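Local coordinates for protein decaprenyl diphosphate synthase (Rhodobacter capsulatus, PDB 3MZV) that probably condenses isopentenyl diphosphate onto farnesyl diphosphate, with magnesium as cofactor, to build the long all-trans prenyl diphosphate for the side chains of isoprenoid quinones, at residues Q163-T168 with R266-G271; T167-Y172 with V249-A254; L223-K228 with D238-R243. All blocks are in the same frame, centred on the assembly; numbering follows the deposited sequence.

Contact 1 (Q163-T168 with R266-G271)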
# COMPACT_ATOMS: atom_id res chain seq x y z
N GLN B 163 21.69 6.73 -11.07
CA GLN B 163 22.13 7.58 -12.17
C GLN B 163 22.85 8.79 -11.68
O GLN B 163 23.15 9.64 -12.48
CB GLN B 163 20.95 8.07 -13.05
CG GLN B 163 20.09 6.92 -13.57
CD GLN B 163 18.90 7.36 -14.42
OE1 GLN B 163 18.76 8.52 -14.80
NE2 GLN B 163 18.07 6.41 -14.76
N ASN B 164 23.19 8.85 -10.41
CA ASN B 164 23.67 10.07 -9.78
C ASN B 164 24.99 9.86 -9.01
O ASN B 164 24.99 9.31 -7.92
CB ASN B 164 22.58 10.58 -8.84
CG ASN B 164 22.93 11.90 -8.17
OD1 ASN B 164 24.05 12.37 -8.22
ND2 ASN B 164 21.93 12.48 -7.47
N LEU B 165 26.10 10.33 -9.60
CA LEU B 165 27.44 10.07 -9.11
C LEU B 165 27.79 10.82 -7.82
O LEU B 165 28.85 10.56 -7.22
CB LEU B 165 28.49 10.38 -10.21
CG LEU B 165 28.45 9.59 -11.53
CD1 LEU B 165 29.62 10.01 -12.46
CD2 LEU B 165 28.46 8.08 -11.29
N ALA B 166 26.95 11.77 -7.42
CA ALA B 166 27.09 12.46 -6.14
C ALA B 166 26.65 11.61 -4.95
O ALA B 166 26.97 11.95 -3.81
CB ALA B 166 26.25 13.81 -6.16
N THR B 167 25.92 10.53 -5.19
CA THR B 167 25.52 9.61 -4.09
C THR B 167 26.72 9.15 -3.23
O THR B 167 27.70 8.59 -3.71
CB THR B 167 24.78 8.40 -4.62
OG1 THR B 167 23.67 8.81 -5.41
CG2 THR B 167 24.24 7.46 -3.49
N THR B 168 26.60 9.38 -1.94
CA THR B 168 27.64 9.10 -0.96
C THR B 168 27.35 7.78 -0.27
O THR B 168 26.22 7.28 -0.34
CB THR B 168 27.59 10.17 0.12
OG1 THR B 168 26.27 10.16 0.70
CG2 THR B 168 27.91 11.53 -0.49
N ARG B 266 29.63 7.98 -18.32
CA ARG B 266 29.08 7.32 -19.48
C ARG B 266 28.09 6.24 -19.10
O ARG B 266 26.94 6.30 -19.51
CB ARG B 266 30.19 6.73 -20.39
CG ARG B 266 29.68 6.00 -21.60
CD ARG B 266 30.76 5.73 -22.61
NE ARG B 266 31.68 4.69 -22.16
CZ ARG B 266 31.43 3.38 -22.18
NH1 ARG B 266 32.36 2.53 -21.79
NH2 ARG B 266 30.24 2.92 -22.62
N VAL B 267 28.53 5.28 -18.31
CA VAL B 267 27.76 4.09 -18.07
C VAL B 267 26.69 4.25 -16.96
O VAL B 267 25.68 3.55 -17.00
CB VAL B 267 28.64 2.80 -17.76
CG1 VAL B 267 29.61 2.45 -18.90
CG2 VAL B 267 29.38 2.92 -16.47
N ILE B 268 26.90 5.16 -16.01
CA ILE B 268 25.98 5.38 -14.88
C ILE B 268 25.06 6.60 -15.10
O ILE B 268 23.83 6.46 -15.10
CB ILE B 268 26.72 5.53 -13.53
CG1 ILE B 268 27.40 4.23 -13.10
CG2 ILE B 268 25.75 5.97 -12.40
CD1 ILE B 268 26.53 2.98 -13.15
N GLU B 269 25.66 7.77 -15.29
CA GLU B 269 24.90 9.02 -15.52
C GLU B 269 24.16 9.05 -16.84
O GLU B 269 22.93 9.26 -16.87
CB GLU B 269 25.82 10.21 -15.54
CG GLU B 269 25.97 10.96 -14.27
CD GLU B 269 26.43 12.39 -14.55
OE1 GLU B 269 25.97 12.97 -15.54
OE2 GLU B 269 27.26 12.92 -13.80
N LYS B 270 24.89 8.88 -17.94
CA LYS B 270 24.29 8.88 -19.28
C LYS B 270 23.62 7.54 -19.62
O LYS B 270 22.69 7.49 -20.42
CB LYS B 270 25.35 9.28 -20.35
N GLY B 271 24.09 6.44 -19.03
CA GLY B 271 23.51 5.13 -19.30
C GLY B 271 23.83 4.51 -20.65
O GLY B 271 23.16 3.58 -21.10
O HOH W 1 21.67 11.04 -14.94
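Leu165 spreads its two methyls over the last turn of helix 258-270, one toward Ile268 and one toward Glu269. Leu165 CD2 comes obliquely onto the branch of Ile268, 3.6 Å from Ile268 CG2, while Leu165 CG lies across the aliphatic part of Glu269 at roughly a right angle, 3.9 Å from Glu269 CG. CD1 runs on beside the carboxylate end. With Leu165 CG anti to its own carbonyl carbon (chi1 -61°), the fork faces the helix. Cut back to an alanine, this position is likely to strip Ile268 CG2 and the Glu269 methylenes of their apolar cover from the loop. In this mainly helical terpene-synthase-like fold, residues 163-168 are the connection between helices 138-161 and 169-194. A type I beta turn from Asn164 to Thr167 shapes it, closed by Thr167 N to Asn164 O. An Asx turn reinforces the bend: Ala166 N donates to Asn164 OD1 over 3.1 Å, tilted 33° from the carbonyl plane. Backbones also meet closely at Gln163, where two CA-H...O contacts run in opposite senses: Gln163 CA lies 3.6 Å from Ile268 O, and Glu269 CA approaches Gln163 O at the same separation. Arg243 donates through NE to that same Ile268 O. On the solvent side a water gives one proton to Glu269 O at 2.9 Å and the other to Gln163 O at 3.2 Å.

Contact 2 (T167-Y172 with V249-A254)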
# COMPACT_ATOMS: atom_id res chain seq x y z
N THR B 167 25.92 10.53 -5.19
CA THR B 167 25.52 9.61 -4.09
C THR B 167 26.72 9.15 -3.23
O THR B 167 27.70 8.59 -3.71
CB THR B 167 24.78 8.40 -4.62
OG1 THR B 167 23.67 8.81 -5.41
CG2 THR B 167 24.24 7.46 -3.49
N THR B 168 26.60 9.38 -1.94
CA THR B 168 27.64 9.10 -0.96
C THR B 168 27.35 7.78 -0.27
O THR B 168 26.22 7.28 -0.34
CB THR B 168 27.59 10.17 0.12
OG1 THR B 168 26.27 10.16 0.70
CG2 THR B 168 27.91 11.53 -0.49
N GLU B 169 28.33 7.26 0.45
CA GLU B 169 28.12 6.05 1.28
C GLU B 169 27.00 6.27 2.32
O GLU B 169 26.24 5.36 2.61
CB GLU B 169 29.42 5.64 1.97
CG GLU B 169 30.52 5.16 0.98
CD GLU B 169 31.70 4.42 1.64
OE1 GLU B 169 31.53 3.83 2.72
OE2 GLU B 169 32.80 4.39 1.05
N ASP B 170 26.90 7.47 2.88
CA ASP B 170 25.86 7.79 3.86
C ASP B 170 24.48 7.67 3.22
O ASP B 170 23.58 7.06 3.79
CB ASP B 170 26.07 9.21 4.43
CG ASP B 170 27.26 9.29 5.46
OD1 ASP B 170 27.93 8.26 5.74
OD2 ASP B 170 27.54 10.39 5.98
N ILE B 171 24.32 8.18 1.99
CA ILE B 171 23.05 8.05 1.27
C ILE B 171 22.73 6.61 0.98
O ILE B 171 21.57 6.18 1.14
CB ILE B 171 23.02 8.93 -0.01
CG1 ILE B 171 23.03 10.39 0.43
CG2 ILE B 171 21.80 8.59 -0.92
CD1 ILE B 171 23.31 11.42 -0.66
N TYR B 172 23.75 5.85 0.55
CA TYR B 172 23.56 4.45 0.26
C TYR B 172 23.08 3.70 1.51
O TYR B 172 22.20 2.85 1.38
CB TYR B 172 24.85 3.82 -0.30
CG TYR B 172 24.87 2.29 -0.32
CD1 TYR B 172 24.18 1.59 -1.27
CD2 TYR B 172 25.59 1.57 0.63
CE1 TYR B 172 24.19 0.22 -1.30
CE2 TYR B 172 25.64 0.16 0.59
CZ TYR B 172 24.92 -0.50 -0.35
OH TYR B 172 24.92 -1.91 -0.40
N VAL B 249 30.21 0.54 -6.44
CA VAL B 249 30.29 1.64 -7.40
C VAL B 249 30.68 2.91 -6.74
O VAL B 249 31.58 3.59 -7.21
CB VAL B 249 28.98 1.86 -8.17
CG1 VAL B 249 29.10 3.04 -9.19
CG2 VAL B 249 28.54 0.56 -8.85
N ILE B 250 29.98 3.30 -5.67
CA ILE B 250 30.29 4.56 -4.97
C ILE B 250 31.79 4.65 -4.59
O ILE B 250 32.44 5.68 -4.77
CB ILE B 250 29.44 4.66 -3.68
CG1 ILE B 250 27.97 4.82 -4.04
CG2 ILE B 250 29.94 5.80 -2.79
CD1 ILE B 250 27.02 4.48 -2.82
N LYS B 251 32.31 3.57 -4.03
CA LYS B 251 33.72 3.55 -3.61
C LYS B 251 34.66 3.69 -4.82
O LYS B 251 35.67 4.35 -4.72
CB LYS B 251 34.04 2.27 -2.86
CG LYS B 251 33.51 2.23 -1.44
CD LYS B 251 33.94 0.96 -0.73
CE LYS B 251 33.42 0.87 0.72
NZ LYS B 251 34.01 1.92 1.59
N ALA B 252 34.33 3.11 -5.96
CA ALA B 252 35.21 3.20 -7.14
C ALA B 252 35.12 4.64 -7.72
O ALA B 252 36.12 5.22 -8.12
CB ALA B 252 34.84 2.12 -8.17
N VAL B 253 33.92 5.22 -7.73
CA VAL B 253 33.72 6.55 -8.25
C VAL B 253 34.51 7.57 -7.42
O VAL B 253 35.12 8.46 -7.97
CB VAL B 253 32.25 6.95 -8.31
CG1 VAL B 253 32.06 8.50 -8.59
CG2 VAL B 253 31.52 6.11 -9.38
N ALA B 254 34.51 7.39 -6.11
CA ALA B 254 35.27 8.27 -5.20
C ALA B 254 36.77 8.23 -5.44
O ALA B 254 37.46 9.23 -5.21
CB ALA B 254 34.93 7.90 -3.70
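Ile250 of helix 247-254 pushes its side chain against the first turn of helix 169-194, the packing of one helix on the N-terminal turn of another in the all-alpha isoprenoid synthase fold. Its CD1 is the tight point. Ile250 CD1 sits 3.4 Å from Tyr172 CB and 3.8 Å from Thr168 O, and meets the aromatic ring only obliquely. Tyr172 turns CG anti to its backbone N (chi1 166°), which carries the ring away from Ile250 and lets its hydroxyl bond to Asp221. On the other branch, Ile250 CG2 lies 3.7 Å from Thr167 O and also touches Glu169 CG. The turn itself is fixed by Thr168, the N-cap, where Thr168 OG1 accepts from Ile171 N at 3.1 Å with an N-H...O angle of 162°. Toward the surface the packing gives way to a single charged pair. Glu169 stretches out beyond CG and crosses Lys251 at about a right angle, and the lysine chain passes beside the carboxylate before its last bond bends NZ back to it. In this salt bridge Lys251 NZ donates to Glu169 OE2 over 2.8 Å, arriving on the syn side and 30° out of the carboxylate plane.

Contact 3 (L223-K228 with D238-R243)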
# COMPACT_ATOMS: atom_id res chain seq x y z
N LEU B 223 27.37 -9.46 -4.31
CA LEU B 223 27.23 -10.61 -5.18
C LEU B 223 26.73 -10.18 -6.57
O LEU B 223 27.03 -10.82 -7.57
CB LEU B 223 26.28 -11.62 -4.54
CG LEU B 223 26.73 -12.38 -3.29
CD1 LEU B 223 25.51 -13.16 -2.72
CD2 LEU B 223 27.91 -13.33 -3.52
N ASP B 224 26.03 -9.06 -6.63
CA ASP B 224 25.56 -8.55 -7.92
C ASP B 224 26.72 -8.20 -8.89
O ASP B 224 26.53 -8.24 -10.11
CB ASP B 224 24.71 -7.34 -7.73
CG ASP B 224 23.59 -7.25 -8.76
OD1 ASP B 224 22.67 -8.08 -8.64
OD2 ASP B 224 23.66 -6.40 -9.68
N TYR B 225 27.89 -7.87 -8.34
CA TYR B 225 29.11 -7.59 -9.14
C TYR B 225 30.17 -8.69 -9.09
O TYR B 225 31.37 -8.45 -9.33
CB TYR B 225 29.71 -6.26 -8.73
CG TYR B 225 28.94 -5.08 -9.24
CD1 TYR B 225 29.14 -4.63 -10.53
CD2 TYR B 225 28.04 -4.38 -8.42
CE1 TYR B 225 28.46 -3.52 -11.00
CE2 TYR B 225 27.35 -3.30 -8.90
CZ TYR B 225 27.56 -2.87 -10.20
OH TYR B 225 26.91 -1.78 -10.68
N GLY B 226 29.71 -9.90 -8.84
CA GLY B 226 30.57 -11.09 -8.87
C GLY B 226 31.37 -11.36 -7.59
O GLY B 226 32.32 -12.14 -7.62
N GLY B 227 31.02 -10.71 -6.47
CA GLY B 227 31.73 -10.94 -5.22
C GLY B 227 33.17 -10.41 -5.22
O GLY B 227 33.58 -9.73 -6.17
N LYS B 228 33.92 -10.74 -4.17
CA LYS B 228 35.31 -10.31 -4.02
C LYS B 228 36.14 -10.56 -5.28
O LYS B 228 36.92 -9.71 -5.70
CB LYS B 228 35.95 -11.02 -2.81
CG LYS B 228 37.43 -10.68 -2.55
CD LYS B 228 38.27 -11.96 -2.42
CE LYS B 228 39.64 -11.73 -1.74
NZ LYS B 228 39.50 -11.56 -0.25
N ASP B 238 22.54 -6.78 -12.71
CA ASP B 238 21.27 -6.06 -12.68
C ASP B 238 21.42 -4.65 -12.13
O ASP B 238 20.81 -3.71 -12.64
CB ASP B 238 20.21 -6.78 -11.83
CG ASP B 238 19.69 -8.08 -12.47
OD1 ASP B 238 19.91 -8.32 -13.68
OD2 ASP B 238 19.04 -8.86 -11.72
N ASP B 239 22.16 -4.48 -11.04
CA ASP B 239 22.27 -3.17 -10.44
C ASP B 239 22.98 -2.22 -11.41
O ASP B 239 22.63 -1.02 -11.50
CB ASP B 239 23.04 -3.23 -9.12
CG ASP B 239 22.26 -3.93 -8.02
OD1 ASP B 239 21.03 -4.14 -8.19
OD2 ASP B 239 22.87 -4.29 -7.00
N PHE B 240 23.97 -2.77 -12.12
CA PHE B 240 24.76 -1.99 -13.09
C PHE B 240 23.83 -1.51 -14.23
O PHE B 240 23.74 -0.33 -14.50
CB PHE B 240 25.89 -2.84 -13.65
CG PHE B 240 26.81 -2.08 -14.58
CD1 PHE B 240 27.65 -1.07 -14.11
CD2 PHE B 240 26.87 -2.40 -15.92
CE1 PHE B 240 28.49 -0.37 -15.00
CE2 PHE B 240 27.71 -1.74 -16.80
CZ PHE B 240 28.52 -0.71 -16.33
N ARG B 241 23.10 -2.44 -14.83
CA ARG B 241 22.05 -2.07 -15.84
C ARG B 241 21.06 -1.02 -15.36
O ARG B 241 20.70 -0.10 -16.11
CB ARG B 241 21.32 -3.33 -16.31
CG ARG B 241 22.26 -4.25 -17.10
CD ARG B 241 21.64 -5.60 -17.56
NE ARG B 241 22.75 -6.54 -17.80
CZ ARG B 241 23.06 -7.61 -17.05
NH1 ARG B 241 22.31 -7.98 -16.01
NH2 ARG B 241 24.14 -8.33 -17.37
N GLU B 242 20.61 -1.11 -14.10
CA GLU B 242 19.69 -0.13 -13.56
C GLU B 242 20.37 1.13 -13.04
O GLU B 242 19.71 2.05 -12.55
CB GLU B 242 18.86 -0.75 -12.45
CG GLU B 242 18.20 -2.02 -12.88
CD GLU B 242 16.80 -2.10 -12.41
OE1 GLU B 242 16.63 -2.10 -11.15
OE2 GLU B 242 15.89 -2.14 -13.29
N ARG B 243 21.71 1.16 -13.14
CA ARG B 243 22.48 2.35 -12.81
C ARG B 243 22.30 2.76 -11.37
O ARG B 243 22.38 3.95 -11.02
CB ARG B 243 22.17 3.46 -13.80
CG ARG B 243 22.40 2.98 -15.24
CD ARG B 243 21.48 3.63 -16.26
NE ARG B 243 21.65 5.08 -16.30
CZ ARG B 243 20.91 5.89 -17.04
NH1 ARG B 243 21.14 7.20 -17.00
NH2 ARG B 243 19.93 5.41 -17.79
O HOH W 2 25.44 -5.27 -11.19
O HOH W 3 20.15 -6.69 -8.05
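Asp224 extends its carboxylate to the first turn of the short helix 238-241 and accepts a hydrogen bond from its backbone. The residue closes the DDxxD sequence at the end of helix 199-224, the second aspartate-rich motif of the FPP/GGPP synthase family, which in relatives binds magnesium with the substrate diphosphate. That helix ends in a Schellman motif with Gly226 at positive phi, and Tyr225 follows its last turn. The direct hydrogen bond is nearly straight: Asp239 N donates to Asp224 OD2 at 2.8 Å with an angle of 168°, coming from the syn side somewhat out of the carboxylate plane. A water extends this grip. It donates to Asp224 OD2 at 2.6 Å and accepts from Phe240 N at 3.0 Å, while sitting above the centre of the Tyr225 ring, so two successive amides of the helix are tied to one oxygen, one directly and one through water.

Like charges also meet here. The carboxylates of Asp224 and Asp239 are stacked with planes 23° apart, and Asp224 OD2 is only 3.5 Å from Asp239 OD2. A second water lies 2.7 Å from Asp239 OD1 and 2.9 Å from Asp224 OD1. Within the helix, Asp238 OD1 lies in plane at the edge of the Arg241 guanidinium, a loose salt bridge.

Apolar contact is made by Tyr225 and Phe240, whose side chains cross at about a right angle, with Leu278 of helix 277-287 touching both. Tyr225 CE1 lies 3.8 Å from Phe240 CB. Phe240 has CG anti to its backbone N (chi1 -176°), presenting its ring edge to the tyrosine hydroxyl; Tyr225 OH lies in that ring's plane, 3.3 Å from Phe240 CB.

In the fold
Contacts 1 and 2 start from the same loop, sharing Thr167 and Thr168, and their centres are about 10 Å apart; contact 3 is nested in the chain segment that both enclose, its centre about 14 Å from that of contact 2. Arg243 of contact 3 also reaches contact 1 through its backbone, where Arg243 O probably accepts from Gln163 N at 2.9 Å. Val249 CG2 and Tyr225 OH, 3.4 Å apart, join contacts 2 and 3. Contact 3 holds the end of the DDxxD motif, to which Asp221, the partner of Tyr172, also belongs; in relatives this motif binds magnesium and diphosphate. Contact 1 is surface packing about 14 Å, centre to centre, from contact 3.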